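Local coordinates for superkiller protein 7 (Saccharomyces cerevisiae, PDB 4ZKE) that is a GTP-bound, translational-GTPase-like protein of the yeast Ski and exosome RNA-decay pathway, probably linking the cytoplasmic exosome to the Ski complex, at residues His318-Asp323 and Ala468-Asp473. Numbering follows the deposited sequence.
Sequences HTQYED and ALNVID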
ATOM      1  N   HIS A 318      -6.852 -19.370   5.531  1.00 51.04           N
ATOM      2  CA  HIS A 318      -8.277 -19.177   5.289  1.00 54.09           C
ATOM      3  C   HIS A 318      -8.513 -18.493   3.950  1.00 53.66           C
ATOM      4  O   HIS A 318      -8.071 -17.365   3.730  1.00 53.75           O
ATOM      5  CB  HIS A 318      -8.902 -18.364   6.421  1.00 51.37           C
ATOM      6  CG  HIS A 318      -8.953 -19.098   7.723  1.00 51.72           C
ATOM      7  ND1 HIS A 318     -10.042 -19.849   8.111  1.00 55.08           N
ATOM      8  CD2 HIS A 318      -8.041 -19.216   8.718  1.00 50.84           C
ATOM      9  CE1 HIS A 318      -9.802 -20.390   9.293  1.00 58.92           C
ATOM     10  NE2 HIS A 318      -8.596 -20.020   9.682  1.00 57.43           N
ATOM     11  N   THR A 319      -9.208 -19.188   3.058  1.00 53.21           N
ATOM     12  CA  THR A 319      -9.458 -18.676   1.719  1.00 59.12           C
ATOM     13  C   THR A 319     -10.685 -17.780   1.672  1.00 62.76           C
ATOM     14  O   THR A 319     -11.495 -17.757   2.599  1.00 60.68           O
ATOM     15  CB  THR A 319      -9.661 -19.813   0.705  1.00 64.69           C
ATOM     16  OG1 THR A 319     -10.916 -20.456   0.956  1.00 68.68           O
ATOM     17  CG2 THR A 319      -8.533 -20.829   0.797  1.00 59.83           C
ATOM     18  N   GLN A 320     -10.817 -17.053   0.569  1.00 66.12           N
ATOM     19  CA  GLN A 320     -11.971 -16.199   0.350  1.00 69.25           C
ATOM     20  C   GLN A 320     -13.143 -17.047  -0.127  1.00 70.92           C
ATOM     21  O   GLN A 320     -14.303 -16.686   0.070  1.00 65.47           O
ATOM     22  CB  GLN A 320     -11.641 -15.094  -0.654  1.00 70.11           C
ATOM     23  CG  GLN A 320     -11.944 -13.709  -0.123  1.00 72.36           C
ATOM     24  CD  GLN A 320     -11.218 -13.414   1.177  1.00 74.13           C
ATOM     25  OE1 GLN A 320     -10.029 -13.095   1.191  1.00 68.91           O
ATOM     26  NE2 GLN A 320     -11.940 -13.526   2.284  1.00 71.09           N
ATOM     27  N   TYR A 321     -12.829 -18.173  -0.763  1.00 79.18           N
ATOM     28  CA  TYR A 321     -13.814 -19.226  -0.979  1.00 84.49           C
ATOM     29  C   TYR A 321     -14.370 -19.623   0.385  1.00 86.15           C
ATOM     30  O   TYR A 321     -13.642 -20.138   1.233  1.00 87.50           O
ATOM     31  CB  TYR A 321     -13.195 -20.432  -1.689  1.00 85.38           C
ATOM     32  CG  TYR A 321     -13.828 -20.747  -3.027  1.00 93.62           C
ATOM     33  CD1 TYR A 321     -14.996 -21.495  -3.108  1.00 98.50           C
ATOM     34  CD2 TYR A 321     -13.252 -20.302  -4.211  1.00 98.35           C
ATOM     35  CE1 TYR A 321     -15.577 -21.788  -4.331  1.00107.54           C
ATOM     36  CE2 TYR A 321     -13.824 -20.591  -5.440  1.00105.08           C
ATOM     37  CZ  TYR A 321     -14.988 -21.336  -5.493  1.00110.58           C
ATOM     38  OH  TYR A 321     -15.574 -21.633  -6.708  1.00104.35           O
ATOM     39  N   GLU A 322     -15.666 -19.392   0.573  1.00 88.78           N
ATOM     40  CA  GLU A 322     -16.279 -19.283   1.900  1.00 93.92           C
ATOM     41  C   GLU A 322     -15.834 -20.312   2.943  1.00 98.51           C
ATOM     42  O   GLU A 322     -15.553 -19.950   4.087  1.00 93.36           O
ATOM     43  CB  GLU A 322     -17.804 -19.355   1.760  1.00 93.29           C
ATOM     44  CG  GLU A 322     -18.550 -19.277   3.087  1.00 95.16           C
ATOM     45  CD  GLU A 322     -19.916 -18.626   2.956  1.00 97.46           C
ATOM     46  OE1 GLU A 322     -20.475 -18.621   1.837  1.00 86.20           O
ATOM     47  OE2 GLU A 322     -20.429 -18.116   3.975  1.00102.80           O
ATOM     48  N   ASP A 323     -15.761 -21.581   2.556  1.00 98.87           N
ATOM     49  CA  ASP A 323     -15.580 -22.650   3.534  1.00106.41           C
ATOM     50  C   ASP A 323     -14.119 -23.036   3.774  1.00104.32           C
ATOM     51  O   ASP A 323     -13.727 -23.298   4.913  1.00102.60           O
ATOM     52  CB  ASP A 323     -16.363 -23.891   3.092  1.00111.69           C
ATOM     53  CG  ASP A 323     -16.505 -24.922   4.200  1.00114.40           C
ATOM     54  OD1 ASP A 323     -16.473 -24.538   5.389  1.00110.15           O
ATOM     55  OD2 ASP A 323     -16.657 -26.120   3.881  1.00114.51           O
ATOM     56  N   ALA A 468     -16.946 -15.001   0.947  1.00 57.22           N
ATOM     57  CA  ALA A 468     -17.099 -14.411   2.270  1.00 55.13           C
ATOM     58  C   ALA A 468     -15.847 -13.624   2.639  1.00 52.66           C
ATOM     59  O   ALA A 468     -14.728 -14.048   2.351  1.00 55.53           O
ATOM     60  CB  ALA A 468     -17.377 -15.486   3.303  1.00 61.20           C
ATOM     61  N   LEU A 469     -16.045 -12.474   3.272  1.00 52.06           N
ATOM     62  CA  LEU A 469     -14.936 -11.627   3.690  1.00 49.95           C
ATOM     63  C   LEU A 469     -14.351 -12.104   5.016  1.00 48.32           C
ATOM     64  O   LEU A 469     -15.060 -12.194   6.020  1.00 46.80           O
ATOM     65  CB  LEU A 469     -15.398 -10.175   3.813  1.00 49.32           C
ATOM     66  CG  LEU A 469     -14.298  -9.122   3.944  1.00 46.21           C
ATOM     67  CD1 LEU A 469     -13.571  -8.953   2.628  1.00 48.30           C
ATOM     68  CD2 LEU A 469     -14.883  -7.795   4.387  1.00 45.38           C
ATOM     69  N   ASN A 470     -13.056 -12.406   5.015  1.00 46.27           N
ATOM     70  CA  ASN A 470     -12.363 -12.811   6.232  1.00 49.01           C
ATOM     71  C   ASN A 470     -12.031 -11.591   7.077  1.00 50.76           C
ATOM     72  O   ASN A 470     -11.332 -10.684   6.618  1.00 48.18           O
ATOM     73  CB  ASN A 470     -11.080 -13.581   5.906  1.00 50.26           C
ATOM     74  CG  ASN A 470     -11.350 -14.961   5.337  1.00 54.25           C
ATOM     75  OD1 ASN A 470     -12.278 -15.652   5.756  1.00 52.07           O
ATOM     76  ND2 ASN A 470     -10.530 -15.373   4.376  1.00 57.39           N
ATOM     77  N   VAL A 471     -12.540 -11.567   8.305  1.00 47.25           N
ATOM     78  CA  VAL A 471     -12.316 -10.446   9.206  1.00 48.14           C
ATOM     79  C   VAL A 471     -11.814 -10.941  10.550  1.00 49.84           C
ATOM     80  O   VAL A 471     -12.433 -11.799  11.177  1.00 52.75           O
ATOM     81  CB  VAL A 471     -13.596  -9.625   9.421  1.00 47.21           C
ATOM     82  CG1 VAL A 471     -13.305  -8.402  10.275  1.00 46.94           C
ATOM     83  CG2 VAL A 471     -14.181  -9.209   8.086  1.00 47.53           C
ATOM     84  N   ILE A 472     -10.689 -10.386  10.984  1.00 47.37           N
ATOM     85  CA  ILE A 472     -10.116 -10.724  12.276  1.00 50.38           C
ATOM     86  C   ILE A 472     -10.531  -9.677  13.297  1.00 51.45           C
ATOM     87  O   ILE A 472     -10.209  -8.499  13.154  1.00 51.20           O
ATOM     88  CB  ILE A 472      -8.583 -10.829  12.192  1.00 47.67           C
ATOM     89  CG1 ILE A 472      -8.212 -12.102  11.431  1.00 51.00           C
ATOM     90  CG2 ILE A 472      -7.946 -10.845  13.584  1.00 51.75           C
ATOM     91  CD1 ILE A 472      -6.781 -12.164  11.009  1.00 57.35           C
ATOM     92  N   ASP A 473     -11.261 -10.118  14.318  1.00 51.75           N
ATOM     93  CA  ASP A 473     -11.709  -9.228  15.381  1.00 56.58           C
ATOM     94  C   ASP A 473     -10.675  -9.188  16.499  1.00 52.97           C
ATOM     95  O   ASP A 473     -10.589 -10.100  17.319  1.00 55.11           O
ATOM     96  CB  ASP A 473     -13.069  -9.672  15.923  1.00 59.51           C
ATOM     97  CG  ASP A 473     -13.656  -8.680  16.911  1.00 62.94           C
ATOM     98  OD1 ASP A 473     -13.206  -7.513  16.924  1.00 62.19           O
ATOM     99  OD2 ASP A 473     -14.571  -9.065  17.668  1.00 65.98           O
TER
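E322 and A468 bring the two backbones closest, their CA atoms 5.0 Å apart, where the loop that follows strand 314-318 meets the start of strand 469-473. One backbone hydrogen bond joins the segments: A468 N gives its hydrogen to Q320 O at 3.3 Å, a long but straight bond (168° at the hydrogen).

Two residues further on, N470 reaches back to the loop with its side-chain amide. With CG beside its own backbone N and anti to the carbonyl carbon (chi1 -71°), N470 puts ND2 3.1 Å from T319 O and donates a hydrogen to it. ND2 sits well above the plane of that carbonyl, 76° out of it, so the bond does not follow a lone pair. The carbonyl oxygen of H318 lies near the same nitrogen, at 3.2 Å. The loop that offers these carbonyls is braced from within, because T319 OG1 donates in the carbonyl plane to Y321 O, 2.8 Å away.

The side chain of Q320, bent at chi2, passes beside the carbonyl of A468, its CG 3.7 Å from A468 O, and runs past N470 in the opposite direction. On the more open side, E322 lays its side chain, from CB to the carboxylate, alongside the methyl group of A468, with E322 CG 4.0 Å from A468 CB.

Strand 314-318 belongs to the barrel of domain II, whereas strand 469-473 pairs with 400-404 in a small two-stranded antiparallel sheet beside the domain III barrel, so the contact lies at the seam between these two domains. E322 also bonds through its backbone to D466, Q320 touches T433 of strand 433-442, and H318 packs on L401 and on strand 381-384.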